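Local atomic coordinates of membrane lipoprotein TpN32 (Treponema pallidum, PDB entry 1XS5), a protein that binds L-methionine as a periplasmic-type binding lipoprotein of the NlpA family, probably serving methionine uptake. Residues Gly8-Pro13 with Asn171-Ile176; His81-Ala86 with Gly235-Ala240; Ala15-Ile20 with Thr226-Arg231. One frame throughout, in Å; residues are numbered along the deposited sequence.

Interaction 1. Residues Gly8-Pro13 with Asn171-Ile176; sequences GVLSEP and NGNYAI. With MET (methionine), chain B.
N173 meets S11 and P13 by two different parts of its side chain. Its amide nitrogen ND2 gives a hydrogen bond to S11 OG (3.1 Å, N-H...O angle 159°), and the hydroxyl lies in the amide plane of N173. S11 OG is engaged twice, because it also donates to E12 O at 2.7 Å, reaching that oxygen from above the carbonyl plane. The stem of N173 faces the chain ahead of the cis-proline P13: CB lies 3.3 Å from E12 O and also touches P13 CD, the P13 and N173 side chains crossing at about a right angle. With chi1 at 68°, CG of N173 sits between its own backbone N and carbonyl carbon, and ND2 is carried over the centre of the Y174 ring, 3.3 Å above its plane. Y174 in turn puts its OH against L10, with CD2 nearest at 3.4 Å, again roughly perpendicular. On the ligand side, N171 ND2 donates to the carboxylate atom O of the bound methionine (2.9 Å, 171°), and N173 OD1 comes within 3.5 Å of methionine N. A loop following strand 3-9 thus meets the start of helix 172-177 beside the methionine pocket, as in the ligand cleft of periplasmic binding proteins.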
loop_
_atom_site.group_PDB
_atom_site.type_symbol
_atom_site.label_atom_id
_atom_site.label_comp_id
_atom_site.label_asym_id
_atom_site.label_seq_id
_atom_site.Cartn_x
_atom_site.Cartn_y
_atom_site.Cartn_z
ATOM N N GLY A 8 -11.638 -9.284 1.361
ATOM C CA GLY A 8 -10.670 -9.468 0.280
ATOM C C GLY A 8 -9.272 -9.022 0.688
ATOM O O GLY A 8 -9.106 -7.979 1.361
ATOM N N VAL A 9 -8.269 -9.809 0.312
ATOM C CA VAL A 9 -6.864 -9.456 0.636
ATOM C C VAL A 9 -6.036 -9.725 -0.630
ATOM O O VAL A 9 -6.435 -10.538 -1.462
ATOM C CB VAL A 9 -6.342 -10.323 1.848
ATOM C CG1 VAL A 9 -6.068 -11.765 1.388
ATOM C CG2 VAL A 9 -5.099 -9.688 2.472
ATOM N N LEU A 10 -4.881 -9.065 -0.741
ATOM C CA LEU A 10 -3.971 -9.191 -1.853
ATOM C C LEU A 10 -2.721 -9.986 -1.502
ATOM O O LEU A 10 -2.255 -10.801 -2.294
ATOM C CB LEU A 10 -3.532 -7.777 -2.285
ATOM C CG LEU A 10 -2.594 -7.560 -3.474
ATOM C CD1 LEU A 10 -3.279 -8.018 -4.754
ATOM C CD2 LEU A 10 -2.307 -6.059 -3.577
ATOM N N SER A 11 -2.157 -9.730 -0.322
ATOM C CA SER A 11 -0.899 -10.382 0.049
ATOM C C SER A 11 -0.495 -10.079 1.485
ATOM O O SER A 11 -1.236 -9.462 2.262
ATOM C CB SER A 11 0.227 -9.812 -0.833
ATOM O OG SER A 11 0.539 -8.458 -0.424
ATOM N N GLU A 12 0.711 -10.515 1.815
ATOM C CA GLU A 12 1.272 -10.207 3.121
ATOM C C GLU A 12 1.583 -8.714 3.011
ATOM O O GLU A 12 1.864 -8.221 1.917
ATOM C CB GLU A 12 2.552 -10.999 3.332
ATOM C CG GLU A 12 2.290 -12.504 3.534
ATOM C CD GLU A 12 1.379 -12.802 4.737
ATOM O OE1 GLU A 12 1.133 -11.891 5.546
ATOM O OE2 GLU A 12 0.907 -13.958 4.890
ATOM N N PRO A 13 1.608 -7.990 4.135
ATOM C CA PRO A 13 1.367 -8.469 5.504
ATOM C C PRO A 13 -0.103 -8.508 5.910
ATOM O O PRO A 13 -0.449 -9.025 6.980
ATOM C CB PRO A 13 2.143 -7.460 6.337
ATOM C CG PRO A 13 1.813 -6.134 5.582
ATOM C CD PRO A 13 2.090 -6.591 4.133
ATOM N N ASN A 171 6.391 -0.566 -3.168
ATOM C CA ASN A 171 5.448 -0.573 -2.031
ATOM C C ASN A 171 5.960 -1.549 -0.953
ATOM O O ASN A 171 6.451 -2.647 -1.285
ATOM C CB ASN A 171 4.064 -1.097 -2.403
ATOM C CG ASN A 171 3.435 -0.315 -3.546
ATOM O OD1 ASN A 171 3.820 -0.488 -4.695
ATOM N ND2 ASN A 171 2.493 0.559 -3.219
ATOM N N GLY A 172 5.716 -1.203 0.300
ATOM C CA GLY A 172 6.184 -2.049 1.389
ATOM C C GLY A 172 5.728 -3.498 1.297
ATOM O O GLY A 172 6.539 -4.397 1.497
ATOM N N ASN A 173 4.459 -3.749 0.966
ATOM C CA ASN A 173 4.037 -5.149 0.929
ATOM C C ASN A 173 4.862 -5.960 -0.064
ATOM O O ASN A 173 5.371 -7.080 0.246
ATOM C CB ASN A 173 2.513 -5.263 0.613
ATOM C CG ASN A 173 2.162 -4.832 -0.797
ATOM O OD1 ASN A 173 2.330 -3.670 -1.176
ATOM N ND2 ASN A 173 1.659 -5.783 -1.587
ATOM N N TYR A 174 5.067 -5.413 -1.254
ATOM C CA TYR A 174 5.829 -6.158 -2.259
ATOM C C TYR A 174 7.311 -6.231 -1.958
ATOM O O TYR A 174 7.979 -7.229 -2.313
ATOM C CB TYR A 174 5.615 -5.546 -3.656
ATOM C CG TYR A 174 4.226 -5.811 -4.152
ATOM C CD1 TYR A 174 3.739 -7.110 -4.191
ATOM C CD2 TYR A 174 3.405 -4.781 -4.607
ATOM C CE1 TYR A 174 2.473 -7.393 -4.684
ATOM C CE2 TYR A 174 2.113 -5.050 -5.095
ATOM C CZ TYR A 174 1.664 -6.355 -5.130
ATOM O OH TYR A 174 0.409 -6.682 -5.609
ATOM N N ALA A 175 7.836 -5.184 -1.310
ATOM C CA ALA A 175 9.263 -5.157 -0.947
ATOM C C ALA A 175 9.503 -6.269 0.111
ATOM O O ALA A 175 10.413 -7.092 -0.022
ATOM C CB ALA A 175 9.623 -3.769 -0.328
ATOM N N ILE A 176 8.669 -6.289 1.153
ATOM C CA ILE A 176 8.806 -7.263 2.234
ATOM C C ILE A 176 8.704 -8.693 1.695
ATOM O O ILE A 176 9.451 -9.599 2.089
ATOM C CB ILE A 176 7.724 -7.004 3.309
ATOM C CG1 ILE A 176 8.028 -5.689 4.051
ATOM C CG2 ILE A 176 7.667 -8.163 4.259
ATOM C CD1 ILE A 176 6.732 -5.189 4.752
HETATM N N MET B . 0.150 -1.804 0.911
HETATM C CA MET B . 0.263 -0.729 -0.141
HETATM C C MET B . 1.056 0.511 0.329
HETATM O O MET B . 1.939 0.990 -0.425
HETATM C CB MET B . -1.141 -0.267 -0.587
HETATM C CG MET B . -1.086 0.588 -1.835
HETATM S SD MET B . -2.692 1.202 -2.392
HETATM C CE MET B . -3.297 -0.323 -3.230
HETATM O OXT MET B . 0.778 0.992 1.450
#

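Interaction 2. Residues His81-Ala86 with Gly235-Ala240; sequences HVEPLA and GEVAPA. With MET (methionine), chain B.
V82 and A238 form the hydrogen-bonded pair of a short antiparallel bridge that adds strand 238-239 to the edge of the six-stranded mixed sheet, beside strand 74-82. Both backbone groups of each residue take part: V82 N donates to A238 O (2.8 Å), and A238 N returns a bond to V82 O (3.0 Å), with N-H...O angles of 159° and 161°. V82 O also receives a CA-H...O contact from V237, and E236 O receives one from E83 CA. On the sheet face shared by V82 and A238, V82 CG2 packs against A238 CB; H81 and P239 are the adjoining non-hydrogen-bonded pair.

Beyond the bridge P84 CD still lies 3.1 Å from E236 O, and a water donates to both P84 O and E236 O. E236 points away from segment 81-86 at its CB, and its OE2 is hydrogen-bonded to S181 OG.

E83 carries the contact into the ligand pocket. The methionine amino group N donates to E83 OE1 at 2.7 Å; its second bond, to OE2, is weak, and the position of OE2 is less certain. With that reservation, H81 NE2 points at OE2, forming a His-carboxylate hydrogen bond. The carboxylate charge would be expected to favour a protonated ligand amine. OE1 has a further weak bond from N173 N. H14 meets the H81 ring edge-to-face, and F56 meets it with the ring planes nearly perpendicular. Across the contact, chi1 of -172° sets V237 CG1 anti to its backbone N, where it leans obliquely on the imidazole, 3.5 Å from H81 CD2.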
loop_
_atom_site.group_PDB
_atom_site.type_symbol
_atom_site.label_atom_id
_atom_site.label_comp_id
_atom_site.label_asym_id
_atom_site.label_seq_id
_atom_site.Cartn_x
_atom_site.Cartn_y
_atom_site.Cartn_z
ATOM N N HIS A 81 -2.654 0.416 9.540
ATOM C CA HIS A 81 -1.210 0.425 9.633
ATOM C C HIS A 81 -0.592 1.277 8.534
ATOM O O HIS A 81 -1.302 1.673 7.626
ATOM C CB HIS A 81 -0.661 -0.999 9.546
ATOM C CG HIS A 81 -0.701 -1.618 8.165
ATOM N ND1 HIS A 81 -1.697 -2.480 7.758
ATOM C CD2 HIS A 81 0.175 -1.547 7.130
ATOM C CE1 HIS A 81 -1.428 -2.918 6.534
ATOM N NE2 HIS A 81 -0.299 -2.369 6.129
ATOM N N VAL A 82 0.708 1.557 8.662
ATOM C CA VAL A 82 1.470 2.348 7.683
ATOM C C VAL A 82 2.599 1.450 7.167
ATOM O O VAL A 82 3.161 0.677 7.932
ATOM C CB VAL A 82 2.081 3.661 8.300
ATOM C CG1 VAL A 82 0.955 4.594 8.797
ATOM C CG2 VAL A 82 3.054 3.326 9.443
ATOM N N GLU A 83 2.887 1.503 5.859
ATOM C CA GLU A 83 3.945 0.680 5.238
ATOM C C GLU A 83 4.784 1.721 4.483
ATOM O O GLU A 83 4.423 2.080 3.348
ATOM C CB GLU A 83 3.320 -0.197 4.154
ATOM C CG GLU A 83 3.106 -1.592 4.379
ATOM C CD GLU A 83 2.212 -2.158 3.257
ATOM O OE1 GLU A 83 2.558 -2.044 2.059
ATOM O OE2 GLU A 83 1.149 -2.684 3.597
ATOM N N PRO A 84 5.884 2.205 5.067
ATOM C CA PRO A 84 6.672 3.206 4.343
ATOM C C PRO A 84 7.159 2.768 2.977
ATOM O O PRO A 84 7.645 1.632 2.768
ATOM C CB PRO A 84 7.846 3.517 5.291
ATOM C CG PRO A 84 7.312 3.121 6.677
ATOM C CD PRO A 84 6.539 1.839 6.341
ATOM N N LEU A 85 6.989 3.696 2.036
ATOM C CA LEU A 85 7.447 3.498 0.647
ATOM C C LEU A 85 8.921 3.920 0.611
ATOM O O LEU A 85 9.289 4.956 1.203
ATOM C CB LEU A 85 6.664 4.415 -0.272
ATOM C CG LEU A 85 6.979 4.302 -1.758
ATOM C CD1 LEU A 85 6.467 2.940 -2.239
ATOM C CD2 LEU A 85 6.262 5.404 -2.500
ATOM N N ALA A 86 9.761 3.138 -0.078
ATOM C CA ALA A 86 11.181 3.463 -0.171
ATOM C C ALA A 86 11.764 3.205 -1.565
ATOM O O ALA A 86 11.202 2.425 -2.337
ATOM C CB ALA A 86 11.974 2.593 0.848
ATOM N N GLY A 235 10.097 -0.878 11.625
ATOM C CA GLY A 235 8.921 -0.079 11.359
ATOM C C GLY A 235 8.478 -0.258 9.900
ATOM O O GLY A 235 7.809 0.627 9.350
ATOM N N GLU A 236 8.844 -1.376 9.270
ATOM C CA GLU A 236 8.459 -1.621 7.882
ATOM C C GLU A 236 6.930 -1.638 7.772
ATOM O O GLU A 236 6.387 -1.177 6.793
ATOM C CB GLU A 236 9.056 -2.927 7.372
ATOM C CG GLU A 236 10.611 -2.968 7.276
ATOM C CD GLU A 236 11.316 -3.317 8.596
ATOM O OE1 GLU A 236 10.690 -3.178 9.665
ATOM O OE2 GLU A 236 12.508 -3.695 8.568
ATOM N N VAL A 237 6.256 -2.186 8.782
ATOM C CA VAL A 237 4.802 -2.204 8.860
ATOM C C VAL A 237 4.560 -1.778 10.322
ATOM O O VAL A 237 5.073 -2.415 11.226
ATOM C CB VAL A 237 4.244 -3.609 8.626
ATOM C CG1 VAL A 237 2.705 -3.531 8.531
ATOM C CG2 VAL A 237 4.838 -4.183 7.353
ATOM N N ALA A 238 3.820 -0.698 10.550
ATOM C CA ALA A 238 3.610 -0.222 11.915
ATOM C C ALA A 238 2.175 0.219 12.155
ATOM O O ALA A 238 1.550 0.818 11.272
ATOM C CB ALA A 238 4.561 0.969 12.171
ATOM N N PRO A 239 1.649 -0.014 13.374
ATOM C CA PRO A 239 0.266 0.380 13.701
ATOM C C PRO A 239 0.037 1.865 13.362
ATOM O O PRO A 239 0.915 2.696 13.577
ATOM C CB PRO A 239 0.158 0.135 15.207
ATOM C CG PRO A 239 1.196 -0.924 15.489
ATOM C CD PRO A 239 2.357 -0.565 14.551
ATOM N N ALA A 240 -1.140 2.192 12.843
ATOM C CA ALA A 240 -1.454 3.557 12.480
ATOM C C ALA A 240 -1.979 4.362 13.665
ATOM O O ALA A 240 -2.917 5.169 13.471
ATOM C CB ALA A 240 -2.476 3.569 11.356
HETATM N N MET B . 0.150 -1.804 0.911
HETATM C CA MET B . 0.263 -0.729 -0.141
HETATM C C MET B . 1.056 0.511 0.329
HETATM O O MET B . 1.939 0.990 -0.425
HETATM C CB MET B . -1.141 -0.267 -0.587
HETATM C CG MET B . -1.086 0.588 -1.835
HETATM S SD MET B . -2.692 1.202 -2.392
HETATM C CE MET B . -3.297 -0.323 -3.230
HETATM O OXT MET B . 0.778 0.992 1.450
HETATM O O HOH W 1 7.780 -0.799 4.317
#

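Interaction 3. Residues Ala15-Ile20 with Thr226-Arg231; sequences ARLLEI and TYLKER
I20 and Y227 join two helices, 14-26 and 222-231, whose short segments run in broadly opposite directions, inclined at 143°. An axis separation of 11.7 Å is wide, and long side chains span it. The tight part is apolar. I20 CD1 makes a CH-pi contact over one face of the Y227 ring, 4.1 Å from its centroid and 24° off the normal, displaced toward the rim. In the conformer given, one of two modelled for L17, CD2 approaches the same ring at its edge and near its plane, 3.8 Å from Y227 CD2. That methyl also meets L228 CD2 at 3.7 Å, the two leucines crossing at about a right angle; inward, L17 touches F56 of the neighbouring sheet. Y227 can enter between these groups because its chi1 of 172° holds CG anti to the backbone N, directing the ring toward helix 14-26.

The outer side, with exposed R16 and R231, is looser and polar. Both arginines come near the phenol end of Y227, but R16 NE and R231 NH1 stay 5.9 Å apart. R231 CB lies over the ring face opposite I20, while NH1 gives Y227 OH a weak, bent hydrogen bond. R16 meets that oxygen through its aliphatic chain, CG lying 3.2 Å from Y227 OH.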
loop_
_atom_site.group_PDB
_atom_site.type_symbol
_atom_site.label_atom_id
_atom_site.label_comp_id
_atom_site.label_asym_id
_atom_site.label_seq_id
_atom_site.Cartn_x
_atom_site.Cartn_y
_atom_site.Cartn_z
ATOM N N ALA A 15 -2.523 -10.260 4.945
ATOM C CA ALA A 15 -3.088 -11.615 5.121
ATOM C C ALA A 15 -2.851 -12.147 6.524
ATOM O O ALA A 15 -3.753 -12.681 7.146
ATOM C CB ALA A 15 -2.507 -12.577 4.077
ATOM N N ARG A 16 -1.621 -12.043 7.022
ATOM C CA ARG A 16 -1.370 -12.498 8.383
ATOM C C ARG A 16 -2.216 -11.706 9.408
ATOM O O ARG A 16 -2.730 -12.281 10.366
ATOM C CB ARG A 16 0.128 -12.370 8.681
ATOM C CG ARG A 16 0.536 -13.065 9.936
ATOM C CD ARG A 16 0.348 -14.571 9.780
ATOM N NE ARG A 16 0.619 -15.247 11.046
ATOM C CZ ARG A 16 0.392 -16.538 11.275
ATOM N NH1 ARG A 16 -0.119 -17.307 10.309
ATOM N NH2 ARG A 16 0.669 -17.053 12.472
ATOM N N LEU A 17 -2.360 -10.396 9.207
ATOM C CA LEU A 17 -3.140 -9.562 10.119
ATOM C C LEU A 17 -4.629 -9.990 10.101
ATOM O O LEU A 17 -5.338 -9.957 11.115
ATOM C CB LEU A 17 -3.009 -8.077 9.704
ATOM C CG LEU A 17 -1.592 -7.482 9.723
ATOM C CD1 LEU A 17 -1.624 -6.058 9.181
ATOM C CD2 LEU A 17 -1.049 -7.474 11.188
ATOM N N LEU A 18 -5.120 -10.405 8.942
ATOM C CA LEU A 18 -6.513 -10.854 8.861
ATOM C C LEU A 18 -6.685 -12.225 9.541
ATOM O O LEU A 18 -7.771 -12.556 10.022
ATOM C CB LEU A 18 -6.925 -10.939 7.392
ATOM C CG LEU A 18 -7.199 -9.560 6.769
ATOM C CD1 LEU A 18 -7.558 -9.762 5.314
ATOM C CD2 LEU A 18 -8.314 -8.852 7.463
ATOM N N GLU A 19 -5.626 -13.025 9.549
ATOM C CA GLU A 19 -5.663 -14.339 10.206
ATOM C C GLU A 19 -5.721 -14.151 11.724
ATOM O O GLU A 19 -6.305 -14.967 12.435
ATOM C CB GLU A 19 -4.418 -15.158 9.882
ATOM C CG GLU A 19 -4.335 -15.588 8.428
ATOM C CD GLU A 19 -5.247 -16.784 8.102
ATOM O OE1 GLU A 19 -6.061 -17.215 8.976
ATOM O OE2 GLU A 19 -5.146 -17.305 6.966
ATOM N N ILE A 20 -5.084 -13.096 12.222
ATOM C CA ILE A 20 -5.121 -12.839 13.656
ATOM C C ILE A 20 -6.524 -12.354 13.973
ATOM O O ILE A 20 -7.123 -12.750 14.980
ATOM C CB ILE A 20 -4.083 -11.755 14.054
ATOM C CG1 ILE A 20 -2.676 -12.329 13.866
ATOM C CG2 ILE A 20 -4.305 -11.291 15.494
ATOM C CD1 ILE A 20 -1.587 -11.284 13.982
ATOM N N THR A 226 0.907 -5.456 18.886
ATOM C CA THR A 226 2.011 -6.172 19.491
ATOM C C THR A 226 2.729 -6.968 18.440
ATOM O O THR A 226 3.961 -6.948 18.361
ATOM C CB THR A 226 1.469 -7.054 20.615
ATOM O OG1 THR A 226 1.034 -6.190 21.673
ATOM C CG2 THR A 226 2.515 -8.046 21.110
ATOM N N TYR A 227 1.961 -7.673 17.616
ATOM C CA TYR A 227 2.548 -8.463 16.526
ATOM C C TYR A 227 3.405 -7.619 15.549
ATOM O O TYR A 227 4.486 -8.017 15.127
ATOM C CB TYR A 227 1.432 -9.134 15.704
ATOM C CG TYR A 227 1.921 -9.825 14.437
ATOM C CD1 TYR A 227 2.673 -11.001 14.488
ATOM C CD2 TYR A 227 1.638 -9.284 13.183
ATOM C CE1 TYR A 227 3.126 -11.623 13.312
ATOM C CE2 TYR A 227 2.092 -9.885 12.014
ATOM C CZ TYR A 227 2.823 -11.040 12.074
ATOM O OH TYR A 227 3.244 -11.602 10.882
ATOM N N LEU A 228 2.890 -6.463 15.161
ATOM C CA LEU A 228 3.604 -5.627 14.204
ATOM C C LEU A 228 4.929 -5.135 14.761
ATOM O O LEU A 228 5.979 -5.322 14.131
ATOM C CB LEU A 228 2.716 -4.462 13.799
ATOM C CG LEU A 228 1.557 -4.894 12.887
ATOM C CD1 LEU A 228 0.791 -3.665 12.498
ATOM C CD2 LEU A 228 2.092 -5.631 11.628
ATOM N N LYS A 229 4.881 -4.511 15.940
ATOM C CA LYS A 229 6.076 -3.988 16.585
ATOM C C LYS A 229 7.146 -5.051 16.740
ATOM O O LYS A 229 8.347 -4.765 16.610
ATOM C CB LYS A 229 5.725 -3.387 17.950
ATOM C CG LYS A 229 4.814 -2.171 17.812
ATOM C CD LYS A 229 4.234 -1.749 19.156
ATOM C CE LYS A 229 3.049 -0.807 18.950
ATOM N NZ LYS A 229 2.160 -0.762 20.163
ATOM N N GLU A 230 6.725 -6.287 16.978
ATOM C CA GLU A 230 7.700 -7.357 17.158
ATOM C C GLU A 230 8.250 -7.974 15.886
ATOM O O GLU A 230 9.419 -8.364 15.854
ATOM C CB GLU A 230 7.129 -8.477 18.039
ATOM C CG GLU A 230 7.112 -8.143 19.533
ATOM C CD GLU A 230 6.753 -9.344 20.416
ATOM O OE1 GLU A 230 7.573 -10.304 20.499
ATOM O OE2 GLU A 230 5.650 -9.327 21.024
ATOM N N ARG A 231 7.417 -8.083 14.847
ATOM C CA ARG A 231 7.862 -8.699 13.602
ATOM C C ARG A 231 8.578 -7.743 12.647
ATOM O O ARG A 231 9.394 -8.170 11.841
ATOM C CB ARG A 231 6.687 -9.317 12.847
ATOM C CG ARG A 231 7.173 -10.171 11.713
ATOM C CD ARG A 231 6.064 -10.690 10.846
ATOM N NE ARG A 231 6.605 -11.576 9.807
ATOM C CZ ARG A 231 5.918 -12.023 8.754
ATOM N NH1 ARG A 231 4.644 -11.676 8.575
ATOM N NH2 ARG A 231 6.507 -12.821 7.871
#

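From the N terminus, strand 3-9 ends in segment 8-13, whose loop leads directly into helix 14-26, so the first segments of interactions 1 and 3 are nearly consecutive. Interaction 1 closes a loop of 157 residues at 171-176, interaction 2 one of 148 residues from 81-86 to 235-240, and interaction 3 the longest, 205 residues, from 15-20 to 226-231. None is nested: each pair crosses, its segments alternating along the chain. Interactions 1 and 2 both touch the methionine and meet where I176 CD1 lies 3.4 Å from V237 CG2. V237 CG1 packs against L228 CD2, joining helix 222-231 to the segment bearing edge strand 238-239 and, through interaction 3, to helix 14-26.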